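Local coordinates for E3 ubiquitin-protein ligase RNF31 (Mus musculus, PDB 5Y3T), which acts as a RING-type E3 ubiquitin transferase, and through the UBA-domain region crystallised here probably binds its partner HOIL-1, at residues A70-C73 with Q74-R77; H84-L87 with D88-V91. All blocks are in the same frame, centred on the assembly; numbering follows the deposited sequence.

Contact 1 (A70-C73 with Q74-R77)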
loop_
_atom_site.group_PDB
_atom_site.type_symbol
_atom_site.label_atom_id
_atom_site.label_comp_id
_atom_site.label_asym_id
_atom_site.label_seq_id
_atom_site.Cartn_x
_atom_site.Cartn_y
_atom_site.Cartn_z
ATOM N N ALA B 70 11.131 -13.823 11.931
ATOM C CA ALA B 70 10.097 -13.744 12.922
ATOM C C ALA B 70 9.258 -12.534 12.588
ATOM O O ALA B 70 9.789 -11.476 12.274
ATOM C CB ALA B 70 10.724 -13.592 14.303
ATOM N N PHE B 71 7.951 -12.695 12.745
ATOM C CA PHE B 71 6.965 -11.667 12.456
ATOM C C PHE B 71 6.612 -10.877 13.700
ATOM O O PHE B 71 6.460 -11.449 14.796
ATOM C CB PHE B 71 5.723 -12.322 11.815
ATOM C CG PHE B 71 6.044 -13.020 10.499
ATOM C CD1 PHE B 71 6.534 -14.319 10.485
ATOM C CD2 PHE B 71 5.902 -12.344 9.280
ATOM C CE1 PHE B 71 6.876 -14.945 9.285
ATOM C CE2 PHE B 71 6.248 -12.955 8.080
ATOM C CZ PHE B 71 6.738 -14.255 8.079
ATOM N N SER B 72 6.491 -9.560 13.517
ATOM C CA SER B 72 6.121 -8.625 14.568
ATOM C C SER B 72 4.618 -8.459 14.627
ATOM O O SER B 72 3.927 -8.729 13.663
ATOM C CB SER B 72 6.750 -7.251 14.308
ATOM O OG SER B 72 6.382 -6.757 13.038
ATOM N N CYS B 73 4.134 -7.981 15.773
ATOM C CA CYS B 73 2.721 -7.694 16.014
ATOM C C CYS B 73 2.266 -6.628 15.064
ATOM O O CYS B 73 1.171 -6.684 14.616
ATOM C CB CYS B 73 2.478 -7.183 17.454
ATOM S SG CYS B 73 3.246 -8.156 18.783
ATOM N N GLN B 74 3.098 -5.643 14.757
ATOM C CA GLN B 74 2.687 -4.562 13.835
ATOM C C GLN B 74 2.407 -5.181 12.447
ATOM O O GLN B 74 1.440 -4.841 11.826
ATOM C CB GLN B 74 3.703 -3.415 13.748
ATOM C CG GLN B 74 3.991 -2.690 15.076
ATOM C CD GLN B 74 4.835 -3.499 16.117
ATOM O OE1 GLN B 74 6.040 -3.751 15.936
ATOM N NE2 GLN B 74 4.186 -3.903 17.215
ATOM N N GLU B 75 3.217 -6.135 12.011
ATOM C CA GLU B 75 2.947 -6.849 10.746
ATOM C C GLU B 75 1.729 -7.777 10.770
ATOM O O GLU B 75 1.006 -7.868 9.773
ATOM C CB GLU B 75 4.157 -7.634 10.315
ATOM C CG GLU B 75 5.266 -6.708 9.837
ATOM C CD GLU B 75 6.542 -7.464 9.661
ATOM O OE1 GLU B 75 7.039 -8.001 10.695
ATOM O OE2 GLU B 75 7.000 -7.543 8.501
ATOM N N ALA B 76 1.495 -8.435 11.903
ATOM C CA ALA B 76 0.347 -9.312 12.042
ATOM C C ALA B 76 -0.916 -8.492 11.975
ATOM O O ALA B 76 -1.856 -8.893 11.280
ATOM C CB ALA B 76 0.412 -10.078 13.366
ATOM N N ARG B 77 -0.911 -7.356 12.685
ATOM C CA ARG B 77 -2.051 -6.451 12.818
ATOM C C ARG B 77 -2.415 -5.881 11.479
ATOM O O ARG B 77 -3.587 -5.878 11.084
ATOM C CB ARG B 77 -1.729 -5.277 13.796
ATOM C CG ARG B 77 -2.840 -4.258 14.047
ATOM C CD ARG B 77 -2.432 -3.115 15.002
ATOM N NE ARG B 77 -3.499 -2.086 15.140
ATOM C CZ ARG B 77 -3.662 -0.968 14.384
ATOM N NH1 ARG B 77 -2.822 -0.651 13.389
ATOM N NH2 ARG B 77 -4.692 -0.132 14.610
#

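Contact 2 (H84-L87 with D88-V91)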
loop_
_atom_site.group_PDB
_atom_site.type_symbol
_atom_site.label_atom_id
_atom_site.label_comp_id
_atom_site.label_asym_id
_atom_site.label_seq_id
_atom_site.Cartn_x
_atom_site.Cartn_y
_atom_site.Cartn_z
ATOM N N HIS B 84 -9.588 -7.669 6.815
ATOM C CA HIS B 84 -10.859 -7.641 7.556
ATOM C C HIS B 84 -11.138 -8.838 8.441
ATOM O O HIS B 84 -12.275 -9.257 8.548
ATOM C CB HIS B 84 -12.033 -7.434 6.590
ATOM C CG HIS B 84 -12.064 -6.064 6.008
ATOM N ND1 HIS B 84 -12.982 -5.675 5.057
ATOM C CD2 HIS B 84 -11.274 -4.982 6.243
ATOM C CE1 HIS B 84 -12.754 -4.419 4.727
ATOM N NE2 HIS B 84 -11.741 -3.969 5.451
ATOM N N GLY B 85 -10.114 -9.351 9.106
ATOM C CA GLY B 85 -10.314 -10.423 10.085
ATOM C C GLY B 85 -10.413 -11.832 9.509
ATOM O O GLY B 85 -10.704 -12.786 10.247
ATOM N N ASN B 86 -10.152 -12.000 8.214
ATOM C CA ASN B 86 -10.044 -13.346 7.659
ATOM C C ASN B 86 -8.692 -13.939 8.047
ATOM O O ASN B 86 -7.678 -13.536 7.491
ATOM C CB ASN B 86 -10.191 -13.300 6.148
ATOM C CG ASN B 86 -10.192 -14.671 5.508
ATOM O OD1 ASN B 86 -9.396 -15.562 5.859
ATOM N ND2 ASN B 86 -11.052 -14.832 4.520
ATOM N N LEU B 87 -8.681 -14.921 8.963
ATOM C CA LEU B 87 -7.422 -15.475 9.492
ATOM C C LEU B 87 -6.471 -16.004 8.420
ATOM O O LEU B 87 -5.296 -15.584 8.356
ATOM C CB LEU B 87 -7.664 -16.559 10.545
ATOM C CG LEU B 87 -6.464 -16.920 11.419
ATOM C CD1 LEU B 87 -5.793 -15.662 11.924
ATOM C CD2 LEU B 87 -6.842 -17.819 12.606
ATOM N N ASP B 88 -6.978 -16.855 7.545
ATOM C CA ASP B 88 -6.136 -17.495 6.512
ATOM C C ASP B 88 -5.634 -16.454 5.494
ATOM O O ASP B 88 -4.544 -16.566 4.968
ATOM C CB ASP B 88 -6.869 -18.609 5.729
ATOM C CG ASP B 88 -6.431 -20.041 6.096
ATOM O OD1 ASP B 88 -5.303 -20.287 6.600
ATOM O OD2 ASP B 88 -7.250 -20.955 5.810
ATOM N N GLU B 89 -6.424 -15.453 5.178
ATOM C CA GLU B 89 -5.879 -14.416 4.291
ATOM C C GLU B 89 -4.840 -13.533 4.963
ATOM O O GLU B 89 -3.889 -13.100 4.323
ATOM C CB GLU B 89 -6.987 -13.591 3.719
ATOM C CG GLU B 89 -7.766 -14.420 2.726
ATOM C CD GLU B 89 -8.800 -13.612 2.010
ATOM O OE1 GLU B 89 -8.973 -12.380 2.301
ATOM O OE2 GLU B 89 -9.439 -14.248 1.158
ATOM N N ALA B 90 -5.013 -13.350 6.264
ATOM C CA ALA B 90 -4.206 -12.458 7.051
ATOM C C ALA B 90 -2.839 -13.042 7.206
ATOM O O ALA B 90 -1.837 -12.324 7.176
ATOM C CB ALA B 90 -4.862 -12.255 8.411
ATOM N N VAL B 91 -2.823 -14.362 7.368
ATOM C CA VAL B 91 -1.602 -15.129 7.437
ATOM C C VAL B 91 -0.897 -15.081 6.099
ATOM O O VAL B 91 0.319 -14.901 6.074
ATOM C CB VAL B 91 -1.862 -16.606 7.882
ATOM C CG1 VAL B 91 -0.639 -17.499 7.631
ATOM C CG2 VAL B 91 -2.231 -16.649 9.364
#

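Contact 1 (A70-C73 with Q74-R77)
Ser72 and Glu75 hold each other in a capping box at the start of helix 73-82. Glu75 OE1 accepts twice from the same residue: from Ser72 OG at 2.7 Å and from Ser72 N at 3.3 Å, the latter nearly straight at 170°. The two donors reach this oxygen on its anti side and from opposite faces of the carboxylate plane, which should limit rotation of the group. In return Glu75 N points at Ser72 OG over a long 3.4 Å, a weak bond. Ser72 OG can serve both ends because its chi1 of 56° sets it between the backbone N and the carbonyl carbon. Behind the box the first helical turn closes with Ala76 N to Ser72 O at 3.0 Å and Arg77 N to Cys73 O at 2.9 Å.

The exposed flank is looser. Gln74 bends at chi2 (72°) and folds back over the helix start, where its NE2 lies 3.7 Å from Cys73 CB in mere packing. Arg77 runs extended away from the turn to a salt bridge with Glu29.

Inward, Arg98 of helix 87-107 forms a salt bridge with Glu75 OE1, a hydrogen bond with Ala70 O and a cation-pi contact with Phe71. Helix 42-64 packs against the buried groups: Phe71 on Ala58 and Ala61, Ala76 on Val57.

Contact 2 (H84-L87 with D88-V91)
Asn86 caps the start of helix 87-107 by offering its side-chain OD1 to Glu89 N, 3.1 Å away, with an N-H...O angle of 166°. The N-H is well aimed, yet it arrives above the amide plane, 54° out of it, and therefore misses the lone-pair directions of OD1. The first torsion of Asn86 sets CG anti to the backbone N, beside the carbonyl carbon, and leaves OD1 within bonding distance of Glu89 N. The main chain supplies the next bonds: Ala90 N to Asn86 O and Val91 N to Leu87 O, both 2.9 Å, while a weaker branch runs from Ala90 N to Leu87 O.

Glu89, extended beyond CG, runs alongside the cap. Its carboxylate lies against the Asn86 amide with the two planes only 4° apart, a stack in which Asn86 ND2 is 3.6 Å from Glu89 CD. The contact is thus made face to face, and the polar end of Glu89 turns to another partner: OE1 forms a salt bridge with Arg83. That charge pairing probably helps to keep the carboxylate flat against the amide.

Further out, Leu87 CD1 and Val91 CG2 approach to 4.5 Å, a light apolar contact one turn apart. Both side chains also pack on helix 42-64, Leu87 against Met56 and Val57, Val91 against Leu60 and Gln64.

Just upstream, His84 takes positive phi as the C-prime residue of a Schellman motif, with Gly85 N bonded to Trp80 O and His84 N to Leu81 O. With Gly85 alone between the C-prime residue His84 and the N-cap Asn86, the chain makes a tight turn between helices 73-82 and 87-107, in the HOIP UBA domain pair.

Overall arrangement
Contacts 1 and 2 follow in series along the chain and mark the starts of two consecutive helices, 73-82 and 87-107. Their centres lie 13 Å apart; the nearest atoms are about 5 Å apart, so the two do not touch. What joins them is the shared surroundings: side chains from both pack on helix 42-64, and Val57 receives one from each, Ala76 and Leu87. Helix 87-107, begun at contact 2, also sends Arg98 back to contact 1. Contact 1 is the more central, 6 Å from the chain centre against 14 Å, and only contact 2 has other proteins of the assembly within reach, at His84 and Glu89.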